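Side-chain contacts in enoyl-CoA hydratase (Mycobacterium tuberculosis, PDB 4JJT), which probably acts as a lyase of the crotonase type, adding water across the double bond of enoyl-CoA thioesters: residues D7-D12 with F40-D45; D14-T19 with S191-N196; I56-D61 with D179-T184; P92-I97 with R187-I192. One frame throughout, in Å; residues are numbered along the deposited sequence.

Interaction 1 comes first along the chain. Strand 9-14 meets helix 33-48, closing a short loop that contains strand 17-22. Interaction 2 starts inside that loop, at 14-19, and ends far along the chain at 191-196, so the two cross. Interaction 3 (56-61 with 179-184) is nested within the long loop of interaction 2. Interaction 4 opens inside interaction 3, at 92-97, and closes after it at 187-192, so interactions 3 and 4 cross. Interactions 2 and 4 share Ser-191 and Ile-192. Interactions 2, 3 and 4 all bring helix 181-193 onto the six-stranded sheet, whereas interaction 1 places helix 33-48 against its edge strand.

Interaction 1. Residues D7-D12 with F40-D45; sequences DILLID and FAALAD
Leu-9 lays its CD2 methyl against the CB of Ala-42, with 3.9 Å between Leu-9 CD2 and Ala-42 CB. This is helix-on-sheet packing at the edge of the six-stranded sheet of the crotonase fold. Strand 9-14 is an outermost strand of that sheet within the chain, and helix 33-48 lies over it. Leu-9 has its CG anti to the backbone N, at chi1 -175°, and this carries the isobutyl group toward the helix. Its CD2 branch does the touching.

Ile-11 stands two residues further along the strand and points to the same helix. Leu-9 and Ile-11 therefore converge on one small alanine, the only residue of 40-45 whose side chain touches 7-12. Leu-35 and Arg-38 of the same helix also pack on Leu-9. The contact between the segments is purely apolar. The strand is held instead by its antiparallel neighbour: Leu-10 pairs through the backbone with Thr-21, and Asp-12 with Thr-19. Ala-42 also touches Leu-20 of that neighbouring strand, so one methyl serves both strands. Leu-9 is buried, while Ile-11 is exposed. Ile-11 makes the looser approach, with its CD1 4.4 Å from Ala-42 CB.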
loop_
_atom_site.group_PDB
_atom_site.type_symbol
_atom_site.label_atom_id
_atom_site.label_comp_id
_atom_site.label_asym_id
_atom_site.label_seq_id
_atom_site.Cartn_x
_atom_site.Cartn_y
_atom_site.Cartn_z
ATOM N N ASP A 7 -25.881 33.454 -9.102
ATOM C CA ASP A 7 -25.776 34.434 -8.026
ATOM C C ASP A 7 -25.279 33.793 -6.736
ATOM O O ASP A 7 -24.512 34.399 -5.990
ATOM C CB ASP A 7 -27.122 35.116 -7.786
ATOM C CG ASP A 7 -27.050 36.175 -6.707
ATOM O OD1 ASP A 7 -26.782 37.347 -7.043
ATOM O OD2 ASP A 7 -27.256 35.835 -5.523
ATOM N N ILE A 8 -25.723 32.566 -6.479
ATOM C CA ILE A 8 -25.282 31.829 -5.301
ATOM C C ILE A 8 -23.829 31.396 -5.466
ATOM O O ILE A 8 -23.194 30.945 -4.518
ATOM C CB ILE A 8 -26.163 30.594 -5.028
ATOM C CG1 ILE A 8 -25.990 29.561 -6.142
ATOM C CG2 ILE A 8 -27.621 30.998 -4.881
ATOM C CD1 ILE A 8 -26.693 28.257 -5.874
ATOM N N LEU A 9 -23.314 31.534 -6.683
ATOM C CA LEU A 9 -21.907 31.287 -6.963
ATOM C C LEU A 9 -21.361 32.387 -7.866
ATOM O O LEU A 9 -21.796 32.541 -9.006
ATOM C CB LEU A 9 -21.717 29.923 -7.624
ATOM C CG LEU A 9 -20.265 29.506 -7.854
ATOM C CD1 LEU A 9 -19.588 29.203 -6.526
ATOM C CD2 LEU A 9 -20.181 28.314 -8.799
ATOM N N LEU A 10 -20.413 33.160 -7.349
ATOM C CA LEU A 10 -19.802 34.233 -8.124
ATOM C C LEU A 10 -18.591 33.720 -8.890
ATOM O O LEU A 10 -17.738 33.029 -8.337
ATOM C CB LEU A 10 -19.425 35.404 -7.216
ATOM C CG LEU A 10 -20.620 36.071 -6.525
ATOM C CD1 LEU A 10 -20.165 37.145 -5.553
ATOM C CD2 LEU A 10 -21.577 36.648 -7.556
ATOM N N ILE A 11 -18.532 34.060 -10.172
ATOM C CA ILE A 11 -17.478 33.573 -11.055
ATOM C C ILE A 11 -16.745 34.727 -11.734
ATOM O O ILE A 11 -17.316 35.441 -12.556
ATOM C CB ILE A 11 -18.038 32.613 -12.120
ATOM C CG1 ILE A 11 -18.659 31.384 -11.449
ATOM C CG2 ILE A 11 -16.947 32.202 -13.088
ATOM C CD1 ILE A 11 -19.343 30.440 -12.405
ATOM N N ASP A 12 -15.477 34.905 -11.379
ATOM C CA ASP A 12 -14.675 36.011 -11.893
ATOM C C ASP A 12 -13.429 35.514 -12.615
ATOM O O ASP A 12 -12.836 34.509 -12.229
ATOM C CB ASP A 12 -14.278 36.948 -10.750
ATOM C CG ASP A 12 -13.097 37.830 -11.099
ATOM O OD1 ASP A 12 -13.304 38.887 -11.734
ATOM O OD2 ASP A 12 -11.955 37.465 -10.742
ATOM N N PHE A 40 -19.166 22.367 -8.501
ATOM C CA PHE A 40 -18.429 21.275 -9.135
ATOM C C PHE A 40 -18.459 21.375 -10.657
ATOM O O PHE A 40 -17.590 20.833 -11.339
ATOM C CB PHE A 40 -18.955 19.914 -8.663
ATOM C CG PHE A 40 -18.673 19.625 -7.213
ATOM C CD1 PHE A 40 -17.375 19.606 -6.738
ATOM C CD2 PHE A 40 -19.703 19.365 -6.328
ATOM C CE1 PHE A 40 -17.112 19.345 -5.411
ATOM C CE2 PHE A 40 -19.445 19.101 -4.998
ATOM C CZ PHE A 40 -18.148 19.089 -4.540
ATOM N N ALA A 41 -19.464 22.070 -11.181
ATOM C CA ALA A 41 -19.538 22.343 -12.608
ATOM C C ALA A 41 -18.535 23.432 -12.959
ATOM O O ALA A 41 -17.915 23.403 -14.020
ATOM C CB ALA A 41 -20.941 22.769 -12.997
ATOM N N ALA A 42 -18.383 24.389 -12.049
ATOM C CA ALA A 42 -17.460 25.501 -12.239
ATOM C C ALA A 42 -16.008 25.037 -12.289
ATOM O O ALA A 42 -15.218 25.533 -13.093
ATOM C CB ALA A 42 -17.645 26.530 -11.141
ATOM N N LEU A 43 -15.660 24.091 -11.421
ATOM C CA LEU A 43 -14.311 23.538 -11.391
ATOM C C LEU A 43 -13.973 22.845 -12.703
ATOM O O LEU A 43 -12.866 22.992 -13.221
ATOM C CB LEU A 43 -14.149 22.553 -10.230
ATOM C CG LEU A 43 -13.983 23.133 -8.830
ATOM C CD1 LEU A 43 -13.775 22.018 -7.812
ATOM C CD2 LEU A 43 -12.818 24.109 -8.808
ATOM N N ALA A 44 -14.933 22.092 -13.230
ATOM C CA ALA A 44 -14.750 21.366 -14.482
ATOM C C ALA A 44 -14.505 22.322 -15.643
ATOM O O ALA A 44 -13.682 22.057 -16.517
ATOM C CB ALA A 44 -15.961 20.483 -14.766
ATOM N N ASP A 45 -15.225 23.439 -15.638
ATOM C CA ASP A 45 -15.046 24.480 -16.643
ATOM C C ASP A 45 -13.628 25.039 -16.596
ATOM O O ASP A 45 -12.978 25.199 -17.630
ATOM C CB ASP A 45 -16.056 25.609 -16.426
ATOM C CG ASP A 45 -17.439 25.263 -16.943
ATOM O OD1 ASP A 45 -17.759 24.060 -17.058
ATOM O OD2 ASP A 45 -18.213 26.198 -17.233
#

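Interaction 2. Residues D14-T19 with S191-N196; sequences DERVRT and SIVGNN
Val-193 directs one methyl, CG2, into the backbone of the turn between strands 9-14 and 17-22. The two strands form a beta hairpin at the edge of the crotonase-fold sheet. Within its turn, Asp-14 and Val-17 exchange backbone hydrogen bonds in both directions. Val-193 belongs to the last turn of helix 181-193, and its side chain points toward the hairpin.

The rotation of the valine about its CA-CB bond sets CG2 toward the turn. Its CG1 is roughly anti to the backbone N, at chi1 154°, while CG2 is turned to the other side, anti to the carbonyl carbon. CG2 makes the nearest approach to each hairpin residue in the contact. It lies 4.1 Å from Arg-16 O and 4.2 Å from Glu-15 O, so a methyl group rests by two successive carbonyl oxygens. The same CG2 also approaches the side chain of Arg-16 at its CB. Val-17 adds an apolar contact through its own CG2, one methyl against another.

No hydrogen bond crosses between the segments. Arg-16 takes part through its CB, while its guanidinium group has another partner: NE forms a salt bridge with Asp-53. Val-193 touches Asp-53 as well, and Val-54 of the next strand. The loop after the helix borders the second subunit, where Asn-195 and Asn-196 pack on Ala-128 of that subunit. Asn-196 is an N-cap, its OD1 bonded to the backbone N of Asn-198. Between the segments, the valine pair is set at 4.3 Å from Val-17 CG2 to Val-193 CG2.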
loop_
_atom_site.group_PDB
_atom_site.type_symbol
_atom_site.label_atom_id
_atom_site.label_comp_id
_atom_site.label_asym_id
_atom_site.label_seq_id
_atom_site.Cartn_x
_atom_site.Cartn_y
_atom_site.Cartn_z
ATOM N N ASP A 14 -9.672 37.038 -14.116
ATOM C CA ASP A 14 -8.750 38.164 -14.127
ATOM C C ASP A 14 -7.306 37.681 -14.163
ATOM O O ASP A 14 -6.843 37.030 -13.225
ATOM C CB ASP A 14 -8.985 39.047 -12.898
ATOM C CG ASP A 14 -8.087 40.267 -12.877
ATOM O OD1 ASP A 14 -8.336 41.201 -13.668
ATOM O OD2 ASP A 14 -7.137 40.300 -12.064
ATOM N N GLU A 15 -6.606 38.007 -15.247
ATOM C CA GLU A 15 -5.212 37.612 -15.438
ATOM C C GLU A 15 -5.024 36.105 -15.325
ATOM O O GLU A 15 -4.182 35.631 -14.563
ATOM C CB GLU A 15 -4.292 38.337 -14.452
ATOM C CG GLU A 15 -4.182 39.832 -14.682
ATOM C CD GLU A 15 -3.307 40.179 -15.870
ATOM O OE1 GLU A 15 -3.387 41.329 -16.353
ATOM O OE2 GLU A 15 -2.534 39.303 -16.317
ATOM N N ARG A 16 -5.829 35.365 -16.082
ATOM C CA ARG A 16 -5.749 33.906 -16.144
ATOM C C ARG A 16 -6.011 33.232 -14.800
ATOM O O ARG A 16 -5.601 32.094 -14.575
ATOM C CB ARG A 16 -4.400 33.459 -16.720
ATOM C CG ARG A 16 -4.044 34.118 -18.042
ATOM C CD ARG A 16 -2.733 33.594 -18.594
ATOM N NE ARG A 16 -2.799 32.162 -18.863
ATOM C CZ ARG A 16 -3.311 31.635 -19.971
ATOM N NH1 ARG A 16 -3.807 32.424 -20.915
ATOM N NH2 ARG A 16 -3.330 30.320 -20.133
ATOM N N VAL A 17 -6.704 33.939 -13.914
ATOM C CA VAL A 17 -7.068 33.392 -12.613
ATOM C C VAL A 17 -8.583 33.380 -12.451
ATOM O O VAL A 17 -9.238 34.417 -12.560
ATOM C CB VAL A 17 -6.443 34.196 -11.457
ATOM C CG1 VAL A 17 -6.944 33.675 -10.116
ATOM C CG2 VAL A 17 -4.926 34.140 -11.530
ATOM N N ARG A 18 -9.129 32.198 -12.193
ATOM C CA ARG A 18 -10.563 32.023 -12.008
ATOM C C ARG A 18 -10.935 31.967 -10.527
ATOM O O ARG A 18 -10.545 31.042 -9.813
ATOM C CB ARG A 18 -11.026 30.748 -12.721
ATOM C CG ARG A 18 -12.444 30.311 -12.396
ATOM C CD ARG A 18 -13.469 31.245 -13.003
ATOM N NE ARG A 18 -13.158 31.575 -14.392
ATOM C CZ ARG A 18 -13.452 30.803 -15.433
ATOM N NH1 ARG A 18 -14.056 29.636 -15.251
ATOM N NH2 ARG A 18 -13.132 31.195 -16.656
ATOM N N THR A 19 -11.690 32.958 -10.069
ATOM C CA THR A 19 -12.105 33.003 -8.673
ATOM C C THR A 19 -13.531 32.492 -8.519
ATOM O O THR A 19 -14.437 32.938 -9.221
ATOM C CB THR A 19 -12.011 34.425 -8.096
ATOM O OG1 THR A 19 -10.721 34.976 -8.390
ATOM C CG2 THR A 19 -12.217 34.400 -6.588
ATOM N N SER A 191 2.353 34.391 -9.460
ATOM C CA SER A 191 3.696 33.822 -9.561
ATOM C C SER A 191 3.657 32.354 -9.982
ATOM O O SER A 191 4.687 31.771 -10.320
ATOM C CB SER A 191 4.468 33.991 -8.248
ATOM O OG SER A 191 3.841 33.304 -7.185
ATOM N N ILE A 192 2.468 31.759 -9.945
ATOM C CA ILE A 192 2.259 30.444 -10.539
ATOM C C ILE A 192 2.023 30.634 -12.030
ATOM O O ILE A 192 2.605 29.937 -12.859
ATOM C CB ILE A 192 1.040 29.726 -9.931
ATOM C CG1 ILE A 192 1.286 29.396 -8.458
ATOM C CG2 ILE A 192 0.735 28.448 -10.693
ATOM C CD1 ILE A 192 0.114 28.714 -7.797
ATOM N N VAL A 193 1.159 31.592 -12.352
ATOM C CA VAL A 193 0.872 31.966 -13.732
ATOM C C VAL A 193 2.149 32.384 -14.464
ATOM O O VAL A 193 2.313 32.124 -15.656
ATOM C CB VAL A 193 -0.194 33.092 -13.782
ATOM C CG1 VAL A 193 -0.071 33.920 -15.053
ATOM C CG2 VAL A 193 -1.591 32.501 -13.647
ATOM N N GLY A 194 3.067 33.006 -13.731
ATOM C CA GLY A 194 4.330 33.442 -14.299
ATOM C C GLY A 194 5.319 32.314 -14.549
ATOM O O GLY A 194 6.417 32.547 -15.049
ATOM N N ASN A 195 4.929 31.092 -14.205
ATOM C CA ASN A 195 5.799 29.935 -14.372
ATOM C C ASN A 195 5.564 29.207 -15.694
ATOM O O ASN A 195 4.654 29.548 -16.450
ATOM C CB ASN A 195 5.601 28.963 -13.211
ATOM C CG ASN A 195 6.840 28.816 -12.358
ATOM O OD1 ASN A 195 7.161 29.686 -11.549
ATOM N ND2 ASN A 195 7.540 27.703 -12.525
ATOM N N ASN A 196 6.399 28.208 -15.966
ATOM C CA ASN A 196 6.228 27.339 -17.125
ATOM C C ASN A 196 4.998 26.465 -16.921
ATOM O O ASN A 196 5.015 25.543 -16.105
ATOM C CB ASN A 196 7.476 26.472 -17.307
ATOM C CG ASN A 196 7.458 25.655 -18.590
ATOM O OD1 ASN A 196 6.411 25.433 -19.200
ATOM N ND2 ASN A 196 8.631 25.189 -18.998
#

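Interaction 3. Residues I56-D61 with D179-T184; sequences ILTGAD and DQLLPT
Ile-56 begins the contact by setting its CG2 methyl against Leu-182 CD1, 4.1 Å away. The two side chains approach at a slant. They join strand 54-59 of the crotonase fold to the start of helix 181-193. Ile-56 CG2 is the branch anti to the backbone N; CG1 turns to the other side, beside that N.

Thr-58 follows on the same side of the strand. Its end meets that of Leu-182, with Thr-58 OG1 4.0 Å from Leu-182 CD2. The leucine thus straddles two strand positions, one methyl for each. Leu-181 CD2 comes near the same hydroxyl, at 4.4 Å from Thr-58 OG1. This oxygen is buried against apolar groups, but it is hydrogen-bonded to Ala-96 O of the next strand.

Further along, Asp-61 leaves the strand and bonds through OD2 to His-178 NE2, just ahead of 179-184. The first helical turn is secured by Gln-180 O, which accepts both Thr-184 N and Thr-184 OG1, from opposite faces of its plane. The hydroxyl bond measures 2.8 Å from Thr-184 OG1 to Gln-180 O.

The contact is buried on one face of the sheet, over an inner strand. Strand 54-59 runs between strands 17-22 and 93-97, parallel to both. At the start of the helix, Leu-181 packs on strand 114-118, and Thr-184 on strands 114-118 and 174-176.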
loop_
_atom_site.group_PDB
_atom_site.type_symbol
_atom_site.label_atom_id
_atom_site.label_comp_id
_atom_site.label_asym_id
_atom_site.label_seq_id
_atom_site.Cartn_x
_atom_site.Cartn_y
_atom_site.Cartn_z
ATOM N N ILE A 56 -9.027 30.160 -7.653
ATOM C CA ILE A 56 -9.139 30.613 -6.269
ATOM C C ILE A 56 -10.539 30.362 -5.724
ATOM O O ILE A 56 -11.531 30.818 -6.288
ATOM C CB ILE A 56 -8.810 32.112 -6.126
ATOM C CG1 ILE A 56 -7.363 32.381 -6.555
ATOM C CG2 ILE A 56 -9.023 32.574 -4.690
ATOM C CD1 ILE A 56 -6.941 33.819 -6.374
ATOM N N LEU A 57 -10.612 29.628 -4.621
ATOM C CA LEU A 57 -11.881 29.361 -3.956
ATOM C C LEU A 57 -11.970 30.127 -2.646
ATOM O O LEU A 57 -11.075 30.051 -1.807
ATOM C CB LEU A 57 -12.053 27.860 -3.709
ATOM C CG LEU A 57 -13.231 27.429 -2.840
ATOM C CD1 LEU A 57 -14.542 27.947 -3.403
ATOM C CD2 LEU A 57 -13.269 25.911 -2.713
ATOM N N THR A 58 -13.058 30.868 -2.477
ATOM C CA THR A 58 -13.281 31.621 -1.254
ATOM C C THR A 58 -14.778 31.758 -0.988
ATOM O O THR A 58 -15.603 31.336 -1.796
ATOM C CB THR A 58 -12.651 33.019 -1.333
ATOM O OG1 THR A 58 -12.613 33.601 -0.025
ATOM C CG2 THR A 58 -13.450 33.914 -2.268
ATOM N N GLY A 59 -15.125 32.343 0.150
ATOM C CA GLY A 59 -16.517 32.525 0.511
ATOM C C GLY A 59 -16.874 33.967 0.798
ATOM O O GLY A 59 -16.008 34.784 1.114
ATOM N N ALA A 60 -18.158 34.281 0.680
ATOM C CA ALA A 60 -18.655 35.601 1.034
ATOM C C ALA A 60 -18.650 35.740 2.548
ATOM O O ALA A 60 -19.110 34.852 3.262
ATOM C CB ALA A 60 -20.054 35.801 0.489
ATOM N N ASP A 61 -18.124 36.860 3.030
ATOM C CA ASP A 61 -17.985 37.106 4.461
ATOM C C ASP A 61 -19.322 37.047 5.202
ATOM O O ASP A 61 -20.367 37.355 4.628
ATOM C CB ASP A 61 -17.282 38.449 4.686
ATOM C CG ASP A 61 -15.799 38.381 4.381
ATOM O OD1 ASP A 61 -15.222 37.279 4.497
ATOM O OD2 ASP A 61 -15.210 39.423 4.031
ATOM N N ASP A 179 -8.216 41.935 5.125
ATOM C CA ASP A 179 -8.353 42.642 3.855
ATOM C C ASP A 179 -7.205 42.342 2.891
ATOM O O ASP A 179 -7.200 42.818 1.753
ATOM C CB ASP A 179 -8.471 44.149 4.089
ATOM C CG ASP A 179 -9.720 44.522 4.864
ATOM O OD1 ASP A 179 -10.678 43.718 4.877
ATOM O OD2 ASP A 179 -9.750 45.622 5.456
ATOM N N GLN A 180 -6.237 41.556 3.353
ATOM C CA GLN A 180 -5.097 41.187 2.526
ATOM C C GLN A 180 -5.233 39.760 2.010
ATOM O O GLN A 180 -4.371 39.274 1.278
ATOM C CB GLN A 180 -3.796 41.318 3.317
ATOM C CG GLN A 180 -3.501 42.707 3.853
ATOM C CD GLN A 180 -2.894 43.617 2.810
ATOM O OE1 GLN A 180 -2.717 43.225 1.657
ATOM N NE2 GLN A 180 -2.568 44.837 3.210
ATOM N N LEU A 181 -6.316 39.092 2.396
ATOM C CA LEU A 181 -6.524 37.687 2.049
ATOM C C LEU A 181 -6.521 37.423 0.545
ATOM O O LEU A 181 -5.650 36.720 0.037
ATOM C CB LEU A 181 -7.824 37.162 2.665
ATOM C CG LEU A 181 -8.200 35.745 2.220
ATOM C CD1 LEU A 181 -7.177 34.732 2.707
ATOM C CD2 LEU A 181 -9.587 35.385 2.706
ATOM N N LEU A 182 -7.506 37.976 -0.155
ATOM C CA LEU A 182 -7.594 37.835 -1.608
ATOM C C LEU A 182 -6.374 38.371 -2.374
ATOM O O LEU A 182 -5.898 37.704 -3.293
ATOM C CB LEU A 182 -8.890 38.452 -2.150
ATOM C CG LEU A 182 -10.086 37.514 -2.321
ATOM C CD1 LEU A 182 -9.749 36.416 -3.320
ATOM C CD2 LEU A 182 -10.524 36.923 -0.987
ATOM N N PRO A 183 -5.874 39.572 -2.017
ATOM C CA PRO A 183 -4.646 40.046 -2.670
ATOM C C PRO A 183 -3.469 39.084 -2.520
ATOM O O PRO A 183 -2.690 38.922 -3.459
ATOM C CB PRO A 183 -4.357 41.355 -1.942
ATOM C CG PRO A 183 -5.681 41.838 -1.528
ATOM C CD PRO A 183 -6.469 40.623 -1.171
ATOM N N THR A 184 -3.341 38.459 -1.353
ATOM C CA THR A 184 -2.290 37.470 -1.130
ATOM C C THR A 184 -2.512 36.255 -2.025
ATOM O O THR A 184 -1.578 35.744 -2.645
ATOM C CB THR A 184 -2.239 37.029 0.346
ATOM O OG1 THR A 184 -1.778 38.121 1.152
ATOM C CG2 THR A 184 -1.303 35.842 0.528
#

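Interaction 4. Residues P92-I97 with R187-I192; sequences PVIGAI and RVAASI
Ile-94 reaches from strand 93-97 to helix 181-193 and ends between Val-188 and Ala-189. From CB the side chain divides. CG2 lies anti to the backbone N, while CG1 is anti to the carbonyl carbon, at chi1 -64°. CG1 continues in an extended course, chi2 177°, to CD1, and this terminal methyl makes the contacts with the helix. Ile-94 CD1 is 3.7 Å from Val-188 CG1 and 4.1 Å from Val-188 CB. It also sits 4.0 Å from the backbone Ala-189 N and 4.2 Å from Ala-189 CB. The methyl therefore packs on both a side chain and the helix backbone.

Pro-92, just before the strand, adds a second apolar contact one helical turn further on. Its ring atom CG lies 4.1 Å from Ile-192 CG2, and the two side chains run past each other in opposite directions. All five touching residues are buried. Within the helix, Ser-191 OG donates to Val-188 O at 3.1 Å, from above the carbonyl plane. The second subunit borders this region, with its Leu-156 against Pro-92 and its Arg-153 against Val-188.

Here helix 181-193 packs on the sheet of the crotonase fold. Strand 93-97 runs parallel between strands 54-59 and 114-118. The helix touches both of these neighbours: Ala-189 and Ile-192 reach Val-54, and Val-188 reaches Ile-116.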
loop_
_atom_site.group_PDB
_atom_site.type_symbol
_atom_site.label_atom_id
_atom_site.label_comp_id
_atom_site.label_asym_id
_atom_site.label_seq_id
_atom_site.Cartn_x
_atom_site.Cartn_y
_atom_site.Cartn_z
ATOM N N PRO A 92 -3.859 24.197 -10.318
ATOM C CA PRO A 92 -3.875 24.399 -8.865
ATOM C C PRO A 92 -5.100 25.154 -8.371
ATOM O O PRO A 92 -5.572 26.085 -9.020
ATOM C CB PRO A 92 -2.603 25.213 -8.609
ATOM C CG PRO A 92 -2.265 25.821 -9.918
ATOM C CD PRO A 92 -2.694 24.836 -10.948
ATOM N N VAL A 93 -5.605 24.744 -7.213
ATOM C CA VAL A 93 -6.732 25.418 -6.584
ATOM C C VAL A 93 -6.308 26.018 -5.249
ATOM O O VAL A 93 -5.938 25.294 -4.325
ATOM C CB VAL A 93 -7.909 24.454 -6.353
ATOM C CG1 VAL A 93 -9.011 25.143 -5.568
ATOM C CG2 VAL A 93 -8.436 23.928 -7.679
ATOM N N ILE A 94 -6.357 27.343 -5.158
ATOM C CA ILE A 94 -6.024 28.032 -3.923
ATOM C C ILE A 94 -7.277 28.300 -3.103
ATOM O O ILE A 94 -8.242 28.878 -3.593
ATOM C CB ILE A 94 -5.316 29.375 -4.193
ATOM C CG1 ILE A 94 -3.976 29.143 -4.890
ATOM C CG2 ILE A 94 -5.118 30.140 -2.892
ATOM C CD1 ILE A 94 -3.256 30.417 -5.250
ATOM N N GLY A 95 -7.258 27.861 -1.851
ATOM C CA GLY A 95 -8.354 28.116 -0.939
ATOM C C GLY A 95 -8.063 29.297 -0.036
ATOM O O GLY A 95 -7.168 29.244 0.808
ATOM N N ALA A 96 -8.816 30.375 -0.225
ATOM C CA ALA A 96 -8.690 31.561 0.612
ATOM C C ALA A 96 -9.718 31.515 1.734
ATOM O O ALA A 96 -10.841 31.986 1.580
ATOM C CB ALA A 96 -8.865 32.816 -0.222
ATOM N N ILE A 97 -9.324 30.940 2.863
ATOM C CA ILE A 97 -10.244 30.741 3.975
ATOM C C ILE A 97 -10.499 32.055 4.704
ATOM O O ILE A 97 -9.653 32.542 5.457
ATOM C CB ILE A 97 -9.722 29.670 4.947
ATOM C CG1 ILE A 97 -9.240 28.446 4.167
ATOM C CG2 ILE A 97 -10.791 29.275 5.954
ATOM C CD1 ILE A 97 -10.292 27.841 3.261
ATOM N N ARG A 187 -1.531 37.062 -5.494
ATOM C CA ARG A 187 -0.090 37.207 -5.658
ATOM C C ARG A 187 0.540 35.837 -5.872
ATOM O O ARG A 187 1.363 35.651 -6.769
ATOM C CB ARG A 187 0.542 37.895 -4.445
ATOM C CG ARG A 187 1.642 38.879 -4.818
ATOM C CD ARG A 187 2.603 39.155 -3.666
ATOM N NE ARG A 187 1.936 39.695 -2.487
ATOM C CZ ARG A 187 1.687 38.997 -1.384
ATOM N NH1 ARG A 187 2.051 37.723 -1.309
ATOM N NH2 ARG A 187 1.076 39.572 -0.356
ATOM N N VAL A 188 0.142 34.883 -5.036
ATOM C CA VAL A 188 0.567 33.496 -5.170
ATOM C C VAL A 188 0.156 32.954 -6.530
ATOM O O VAL A 188 0.932 32.273 -7.200
ATOM C CB VAL A 188 -0.061 32.613 -4.071
ATOM C CG1 VAL A 188 0.261 31.148 -4.309
ATOM C CG2 VAL A 188 0.425 33.049 -2.703
ATOM N N ALA A 189 -1.070 33.272 -6.932
ATOM C CA ALA A 189 -1.596 32.845 -8.222
ATOM C C ALA A 189 -0.763 33.407 -9.368
ATOM O O ALA A 189 -0.400 32.684 -10.295
ATOM C CB ALA A 189 -3.050 33.270 -8.365
ATOM N N ALA A 190 -0.454 34.699 -9.285
ATOM C CA ALA A 190 0.306 35.390 -10.323
ATOM C C ALA A 190 1.699 34.802 -10.542
ATOM O O ALA A 190 2.171 34.718 -11.675
ATOM C CB ALA A 190 0.403 36.877 -10.007
ATOM N N SER A 191 2.353 34.391 -9.460
ATOM C CA SER A 191 3.696 33.822 -9.561
ATOM C C SER A 191 3.657 32.354 -9.982
ATOM O O SER A 191 4.687 31.771 -10.320
ATOM C CB SER A 191 4.468 33.991 -8.248
ATOM O OG SER A 191 3.841 33.304 -7.185
ATOM N N ILE A 192 2.468 31.759 -9.945
ATOM C CA ILE A 192 2.259 30.444 -10.539
ATOM C C ILE A 192 2.023 30.634 -12.030
ATOM O O ILE A 192 2.605 29.937 -12.859
ATOM C CB ILE A 192 1.040 29.726 -9.931
ATOM C CG1 ILE A 192 1.286 29.396 -8.458
ATOM C CG2 ILE A 192 0.735 28.448 -10.693
ATOM C CD1 ILE A 192 0.114 28.714 -7.797
#